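PDB 5DUD: 5-oxoprolinase subunit C from Escherichia coli, which catalyses, as part of the 5-oxoprolinase enzyme, the ATP-driven cleavage of 5-oxoproline to L-glutamate, with ADP and inorganic phosphate as the other products. Local coordinates for residues 232-237 / 257-262; 175-180 / 283-288. One frame throughout, in Å; residues are numbered along the deposited sequence.

Overall arrangement
Both contacts reach one mixed beta sheet, and their centres lie about 11 Å apart on the same side of the chain's centre. Contact 1 pairs strand 233-235 with strand 257-261. Contact 2 sets strand 173-178, the next neighbour of 257-261 in that sheet, against the start of helix 285-302. Contact 1 and strand 173-178 fall within the carboxyltransferase family region. The shared join is direct: Leu177 N lies 2.8 Å from Cys260 O, a probable hydrogen bond, and Ile262 packs on Ala288. In sequence, 175-180 comes first and 283-288 last, so contact 2 joins parts of the chain 103 residues apart, and the whole of contact 1 falls in the sequence between them.

Contact 1. Residues 232-237 / 257-262; sequences GVVQVP and RIACII
Gly232 and Ile261 open the pairing: Ile261 N donates to Gly232 O over 2.8 Å in an almost straight bond. One step on, Val234 N gives a 2.7 Å bond to Ala259 O. The third link, Ile258 N to Val234 O, is weak, with only 134° at the hydrogen.

On one face of the sheet, Val233 splits its two methyls between neighbours. Its CG1, anti to the backbone N, lies 3.5 Å from Arg257 CG, while CG2 meets Cys260 SG at 3.7 Å. Arg257 thus touches the valine through its aliphatic chain, and its bend at chi3 (-77°) helps lead the guanidinium away toward Glu181, with which NE forms a salt bridge. On the other face, Val234 CG2 approaches Ile261 CD1 at 3.9 Å, and Val236 CG2 packs on Ile258 CG2 at 3.6 Å. Phe193 of helix 187-195 covers Val234, Ile258 and Ala259 on this side.

Further out, strand 243-245 holds the opposite edge of 233-235 by backbone bonds, and the chain of another protein packs on Val233 and Cys260. The N-to-C directions of the short strands 233-235 and 257-261 differ by 155°, close to antiparallel. Val233 faces Cys260 and Val234 faces Ala259, but Gln235 pairs with Arg257, so the register slips by one residue and Ile258 is the extra residue. This is an antiparallel pair interrupted by a beta bulge, within the sheet of a carboxyltransferase domain of the cyclophilin-like clan.

Contact 2. Residues 175-180 / 283-288; sequences RALPGP and CSLEEA
Leu177 and Cys283 form the close part of this junction. Leu177 CD2 rests 3.5 Å from Cys283 O, while the other methyl, CD1, reaches Ala288 CB at 3.8 Å; the forked end of the leucine therefore touches both the segment leading into the helix and its first turn. The chain of another protein adds cover on this side, packing against Leu285 and Ala288. Beside the leucine, Cys283 N donates to Ala176 O over 3.2 Å, a bent bond with 142° at the hydrogen.

Packing is looser toward Arg175, whose CB comes only to 4.0 Å from Cys283 CB. Its charged end engages Asp265 in a salt bridge through NH2, while Arg175 NH1 and OE2 of the exposed Glu287 remain 5.5 Å apart, too distant for a direct pair.

Ser284 occupies the N-cap: its OG accepts a weak 3.4 Å bond from Glu286 N, and Ala288 N bonds to Ser284 O at 2.7 Å as the first turn closes. With Ala176 also paired by backbone to Val281, the geometry describes a strand-to-helix connection, in which strand 277-282 leaves the sheet beside strand 173-178 and passes through a serine N-cap into the C-terminal helix.

Contact 1. Residues 232-237 / 257-262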
ATOM      1  N   GLY A 232       1.092  -1.679  -8.467  1.00 24.33           N
ATOM      2  CA  GLY A 232       1.263  -2.044  -9.868  1.00 24.31           C
ATOM      3  C   GLY A 232       1.842  -3.423 -10.111  1.00 28.54           C
ATOM      4  O   GLY A 232       1.757  -3.917 -11.237  1.00 28.74           O
ATOM      5  N   VAL A 233       2.425  -4.065  -9.077  1.00 24.70           N
ATOM      6  CA  VAL A 233       3.015  -5.397  -9.221  1.00 24.92           C
ATOM      7  C   VAL A 233       1.889  -6.431  -9.349  1.00 28.84           C
ATOM      8  O   VAL A 233       0.949  -6.420  -8.555  1.00 28.06           O
ATOM      9  CB  VAL A 233       3.982  -5.734  -8.060  1.00 28.94           C
ATOM     10  CG1 VAL A 233       4.442  -7.188  -8.128  1.00 29.41           C
ATOM     11  CG2 VAL A 233       5.185  -4.796  -8.069  1.00 28.58           C
ATOM     12  N   VAL A 234       1.981  -7.294 -10.368  1.00 26.01           N
ATOM     13  CA  VAL A 234       0.984  -8.326 -10.635  1.00 26.30           C
ATOM     14  C   VAL A 234       1.499  -9.644 -10.064  1.00 30.98           C
ATOM     15  O   VAL A 234       2.438 -10.212 -10.614  1.00 30.70           O
ATOM     16  CB  VAL A 234       0.678  -8.432 -12.154  1.00 30.46           C
ATOM     17  CG1 VAL A 234      -0.544  -9.311 -12.415  1.00 30.89           C
ATOM     18  CG2 VAL A 234       0.476  -7.046 -12.764  1.00 29.53           C
ATOM     19  N   GLN A 235       0.881 -10.125  -8.965  1.00 28.37           N
ATOM     20  CA  GLN A 235       1.235 -11.394  -8.327  1.00 29.29           C
ATOM     21  C   GLN A 235       0.336 -12.496  -8.835  1.00 35.20           C
ATOM     22  O   GLN A 235      -0.847 -12.238  -9.064  1.00 34.57           O
ATOM     23  CB  GLN A 235       1.085 -11.320  -6.800  1.00 30.40           C
ATOM     24  CG  GLN A 235       1.740 -10.133  -6.121  1.00 44.59           C
ATOM     25  CD  GLN A 235       1.619 -10.267  -4.622  1.00 64.80           C
ATOM     26  OE1 GLN A 235       2.608 -10.462  -3.911  1.00 61.07           O
ATOM     27  NE2 GLN A 235       0.397 -10.204  -4.106  1.00 56.46           N
ATOM     28  N   VAL A 236       0.853 -13.728  -8.949  1.00 33.89           N
ATOM     29  CA  VAL A 236       0.069 -14.884  -9.392  1.00 35.32           C
ATOM     30  C   VAL A 236       0.141 -15.970  -8.308  1.00 40.96           C
ATOM     31  O   VAL A 236       1.127 -16.699  -8.262  1.00 41.15           O
ATOM     32  CB  VAL A 236       0.572 -15.409 -10.763  1.00 40.02           C
ATOM     33  CG1 VAL A 236      -0.354 -16.492 -11.314  1.00 41.15           C
ATOM     34  CG2 VAL A 236       0.724 -14.263 -11.766  1.00 39.07           C
ATOM     35  N   PRO A 237      -0.886 -16.150  -7.449  1.00 38.65           N
ATOM     36  CA  PRO A 237      -0.812 -17.220  -6.436  1.00 39.83           C
ATOM     37  C   PRO A 237      -0.930 -18.638  -7.035  1.00 46.41           C
ATOM     38  O   PRO A 237      -0.809 -18.816  -8.247  1.00 46.10           O
ATOM     39  CB  PRO A 237      -1.994 -16.905  -5.498  1.00 41.33           C
ATOM     40  CG  PRO A 237      -2.462 -15.544  -5.871  1.00 44.43           C
ATOM     41  CD  PRO A 237      -2.140 -15.391  -7.315  1.00 39.80           C
ATOM     42  N   ARG A 257       5.844 -12.821  -8.852  1.00 32.12           N
ATOM     43  CA  ARG A 257       5.476 -11.610  -9.583  1.00 30.86           C
ATOM     44  C   ARG A 257       5.748 -11.774 -11.089  1.00 35.33           C
ATOM     45  O   ARG A 257       6.908 -11.813 -11.503  1.00 35.10           O
ATOM     46  CB  ARG A 257       6.263 -10.404  -9.028  1.00 29.35           C
ATOM     47  CG  ARG A 257       6.155 -10.206  -7.515  1.00 34.86           C
ATOM     48  CD  ARG A 257       7.318  -9.399  -6.958  1.00 38.90           C
ATOM     49  NE  ARG A 257       8.538 -10.202  -6.840  1.00 43.48           N
ATOM     50  CZ  ARG A 257       9.680  -9.784  -6.296  1.00 55.93           C
ATOM     51  NH1 ARG A 257       9.780  -8.556  -5.794  1.00 42.17           N
ATOM     52  NH2 ARG A 257      10.730 -10.596  -6.241  1.00 43.12           N
ATOM     53  N   ILE A 258       4.686 -11.900 -11.890  1.00 32.33           N
ATOM     54  CA  ILE A 258       4.818 -12.076 -13.340  1.00 32.75           C
ATOM     55  C   ILE A 258       5.111 -10.749 -14.056  1.00 36.59           C
ATOM     56  O   ILE A 258       5.953 -10.745 -14.947  1.00 36.86           O
ATOM     57  CB  ILE A 258       3.578 -12.771 -13.964  1.00 36.43           C
ATOM     58  CG1 ILE A 258       3.892 -13.234 -15.406  1.00 37.67           C
ATOM     59  CG2 ILE A 258       2.318 -11.874 -13.950  1.00 36.39           C
ATOM     60  CD1 ILE A 258       2.844 -14.062 -16.026  1.00 45.11           C
ATOM     61  N   ALA A 259       4.426  -9.644 -13.690  1.00 32.43           N
ATOM     62  CA  ALA A 259       4.617  -8.349 -14.349  1.00 31.73           C
ATOM     63  C   ALA A 259       4.415  -7.183 -13.389  1.00 34.76           C
ATOM     64  O   ALA A 259       3.934  -7.375 -12.272  1.00 33.99           O
ATOM     65  CB  ALA A 259       3.659  -8.226 -15.525  1.00 32.74           C
ATOM     66  N   CYS A 260       4.812  -5.979 -13.816  1.00 31.18           N
ATOM     67  CA  CYS A 260       4.662  -4.755 -13.030  1.00 30.30           C
ATOM     68  C   CYS A 260       4.147  -3.647 -13.932  1.00 33.49           C
ATOM     69  O   CYS A 260       4.770  -3.356 -14.951  1.00 33.49           O
ATOM     70  CB  CYS A 260       5.976  -4.361 -12.358  1.00 30.59           C
ATOM     71  SG  CYS A 260       5.834  -2.949 -11.230  1.00 33.69           S
ATOM     72  N   ILE A 261       2.991  -3.067 -13.583  1.00 29.26           N
ATOM     73  CA  ILE A 261       2.366  -1.984 -14.343  1.00 28.72           C
ATOM     74  C   ILE A 261       3.134  -0.682 -14.079  1.00 31.96           C
ATOM     75  O   ILE A 261       3.516  -0.403 -12.937  1.00 31.28           O
ATOM     76  CB  ILE A 261       0.860  -1.866 -13.985  1.00 31.62           C
ATOM     77  CG1 ILE A 261       0.114  -3.165 -14.373  1.00 32.57           C
ATOM     78  CG2 ILE A 261       0.202  -0.659 -14.667  1.00 32.35           C
ATOM     79  CD1 ILE A 261      -0.970  -3.488 -13.501  1.00 39.59           C
ATOM     80  N   ILE A 262       3.379   0.090 -15.148  1.00 28.24           N
ATOM     81  CA  ILE A 262       4.138   1.340 -15.057  1.00 27.53           C
ATOM     82  C   ILE A 262       3.284   2.423 -14.393  1.00 30.23           C
ATOM     83  O   ILE A 262       2.068   2.450 -14.578  1.00 29.51           O
ATOM     84  CB  ILE A 262       4.707   1.799 -16.435  1.00 31.09           C
ATOM     85  CG1 ILE A 262       3.600   2.181 -17.469  1.00 31.56           C
ATOM     86  CG2 ILE A 262       5.645   0.725 -16.989  1.00 32.41           C
ATOM     87  CD1 ILE A 262       4.088   2.871 -18.702  1.00 37.46           C
TER

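Contact 2. Residues 175-180 / 283-288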
ATOM      1  N   ARG A 175       0.136  -0.717 -20.111  1.00 34.87           N
ATOM      2  CA  ARG A 175       1.511  -1.146 -20.355  1.00 34.87           C
ATOM      3  C   ARG A 175       2.140  -1.746 -19.101  1.00 38.27           C
ATOM      4  O   ARG A 175       2.268  -1.050 -18.097  1.00 37.07           O
ATOM      5  CB  ARG A 175       2.358   0.032 -20.854  1.00 34.76           C
ATOM      6  CG  ARG A 175       2.048   0.424 -22.291  1.00 44.40           C
ATOM      7  CD  ARG A 175       2.737   1.712 -22.694  1.00 51.88           C
ATOM      8  NE  ARG A 175       2.139   2.878 -22.043  1.00 57.05           N
ATOM      9  CZ  ARG A 175       2.551   4.134 -22.194  1.00 69.79           C
ATOM     10  NH1 ARG A 175       3.578   4.413 -22.994  1.00 57.55           N
ATOM     11  NH2 ARG A 175       1.938   5.123 -21.557  1.00 55.43           N
ATOM     12  N   ALA A 176       2.511  -3.035 -19.149  1.00 35.36           N
ATOM     13  CA  ALA A 176       3.164  -3.712 -18.026  1.00 34.90           C
ATOM     14  C   ALA A 176       4.538  -4.208 -18.451  1.00 39.24           C
ATOM     15  O   ALA A 176       4.725  -4.589 -19.605  1.00 39.67           O
ATOM     16  CB  ALA A 176       2.308  -4.872 -17.517  1.00 35.86           C
ATOM     17  N   LEU A 177       5.497  -4.196 -17.505  1.00 35.34           N
ATOM     18  CA  LEU A 177       6.869  -4.661 -17.709  1.00 35.71           C
ATOM     19  C   LEU A 177       7.017  -6.064 -17.109  1.00 39.90           C
ATOM     20  O   LEU A 177       6.591  -6.267 -15.973  1.00 38.98           O
ATOM     21  CB  LEU A 177       7.883  -3.699 -17.056  1.00 35.33           C
ATOM     22  CG  LEU A 177       8.444  -2.603 -17.951  1.00 40.19           C
ATOM     23  CD1 LEU A 177       9.208  -1.573 -17.139  1.00 39.95           C
ATOM     24  CD2 LEU A 177       9.389  -3.178 -18.996  1.00 43.84           C
ATOM     25  N   PRO A 178       7.635  -7.033 -17.809  1.00 37.37           N
ATOM     26  CA  PRO A 178       7.751  -8.384 -17.237  1.00 37.70           C
ATOM     27  C   PRO A 178       8.742  -8.525 -16.079  1.00 41.38           C
ATOM     28  O   PRO A 178       9.742  -7.813 -16.019  1.00 41.01           O
ATOM     29  CB  PRO A 178       8.252  -9.219 -18.426  1.00 40.64           C
ATOM     30  CG  PRO A 178       8.953  -8.263 -19.308  1.00 45.03           C
ATOM     31  CD  PRO A 178       8.209  -6.972 -19.170  1.00 39.69           C
ATOM     32  N   GLY A 179       8.581  -9.618 -15.335  1.00 37.99           N
ATOM     33  CA  GLY A 179       9.537 -10.108 -14.346  1.00 37.71           C
ATOM     34  C   GLY A 179       9.385  -9.469 -13.002  1.00 40.30           C
ATOM     35  O   GLY A 179       8.503  -8.618 -12.846  1.00 39.31           O
ATOM     36  N   PRO A 180      10.150  -9.848 -11.958  1.00 36.37           N
ATOM     37  CA  PRO A 180      11.276 -10.805 -11.785  1.00 36.82           C
ATOM     38  C   PRO A 180      10.983 -12.295 -12.055  1.00 40.94           C
ATOM     39  O   PRO A 180      11.867 -12.955 -12.588  1.00 41.39           O
ATOM     40  CB  PRO A 180      11.662 -10.616 -10.303  1.00 38.30           C
ATOM     41  CG  PRO A 180      11.154  -9.266  -9.946  1.00 41.78           C
ATOM     42  CD  PRO A 180       9.901  -9.104 -10.722  1.00 37.00           C
ATOM     43  N   CYS A 283       5.815  -3.779 -22.480  1.00 31.52           N
ATOM     44  CA  CYS A 283       6.508  -2.506 -22.486  1.00 31.07           C
ATOM     45  C   CYS A 283       8.024  -2.683 -22.414  1.00 35.70           C
ATOM     46  O   CYS A 283       8.534  -3.799 -22.323  1.00 35.66           O
ATOM     47  CB  CYS A 283       5.999  -1.668 -21.316  1.00 30.29           C
ATOM     48  SG  CYS A 283       6.514   0.067 -21.362  1.00 33.78           S
ATOM     49  N   SER A 284       8.735  -1.541 -22.443  1.00 32.62           N
ATOM     50  CA  SER A 284      10.194  -1.422 -22.364  1.00 32.94           C
ATOM     51  C   SER A 284      10.581  -0.366 -21.308  1.00 36.42           C
ATOM     52  O   SER A 284       9.788   0.523 -20.993  1.00 35.11           O
ATOM     53  CB  SER A 284      10.759  -1.060 -23.736  1.00 37.40           C
ATOM     54  OG  SER A 284      11.966  -0.317 -23.664  1.00 46.46           O
ATOM     55  N   LEU A 285      11.809  -0.447 -20.790  1.00 33.80           N
ATOM     56  CA  LEU A 285      12.260   0.450 -19.724  1.00 33.26           C
ATOM     57  C   LEU A 285      12.337   1.913 -20.202  1.00 37.75           C
ATOM     58  O   LEU A 285      11.935   2.797 -19.447  1.00 36.61           O
ATOM     59  CB  LEU A 285      13.616  -0.018 -19.156  1.00 33.70           C
ATOM     60  CG  LEU A 285      14.045   0.577 -17.814  1.00 37.96           C
ATOM     61  CD1 LEU A 285      13.114   0.146 -16.689  1.00 37.28           C
ATOM     62  CD2 LEU A 285      15.477   0.185 -17.476  1.00 40.92           C
ATOM     63  N   GLU A 286      12.812   2.170 -21.442  1.00 35.67           N
ATOM     64  CA  GLU A 286      12.880   3.535 -21.990  1.00 35.98           C
ATOM     65  C   GLU A 286      11.474   4.080 -22.213  1.00 39.46           C
ATOM     66  O   GLU A 286      11.228   5.256 -21.948  1.00 38.82           O
ATOM     67  CB  GLU A 286      13.686   3.565 -23.307  1.00 38.63           C
ATOM     68  CG  GLU A 286      13.702   4.902 -24.046  1.00 50.99           C
ATOM     69  CD  GLU A 286      14.027   6.135 -23.223  1.00 71.28           C
ATOM     70  OE1 GLU A 286      14.896   6.046 -22.326  1.00 63.22           O
ATOM     71  OE2 GLU A 286      13.416   7.196 -23.485  1.00 65.77           O
ATOM     72  N   GLU A 287      10.545   3.213 -22.626  1.00 36.04           N
ATOM     73  CA  GLU A 287       9.156   3.613 -22.837  1.00 35.60           C
ATOM     74  C   GLU A 287       8.480   3.875 -21.488  1.00 38.88           C
ATOM     75  O   GLU A 287       7.767   4.867 -21.336  1.00 38.30           O
ATOM     76  CB  GLU A 287       8.378   2.549 -23.628  1.00 37.31           C
ATOM     77  CG  GLU A 287       8.973   2.208 -24.982  1.00 49.04           C
ATOM     78  CD  GLU A 287       8.207   1.148 -25.755  1.00 69.11           C
ATOM     79  OE1 GLU A 287       8.819   0.508 -26.639  1.00 63.79           O
ATOM     80  OE2 GLU A 287       7.011   0.927 -25.453  1.00 61.75           O
ATOM     81  N   ALA A 288       8.750   3.018 -20.496  1.00 35.10           N
ATOM     82  CA  ALA A 288       8.201   3.166 -19.153  1.00 34.06           C
ATOM     83  C   ALA A 288       8.677   4.450 -18.472  1.00 37.81           C
ATOM     84  O   ALA A 288       7.904   5.049 -17.728  1.00 36.95           O
ATOM     85  CB  ALA A 288       8.583   1.966 -18.306  1.00 34.62           C
TER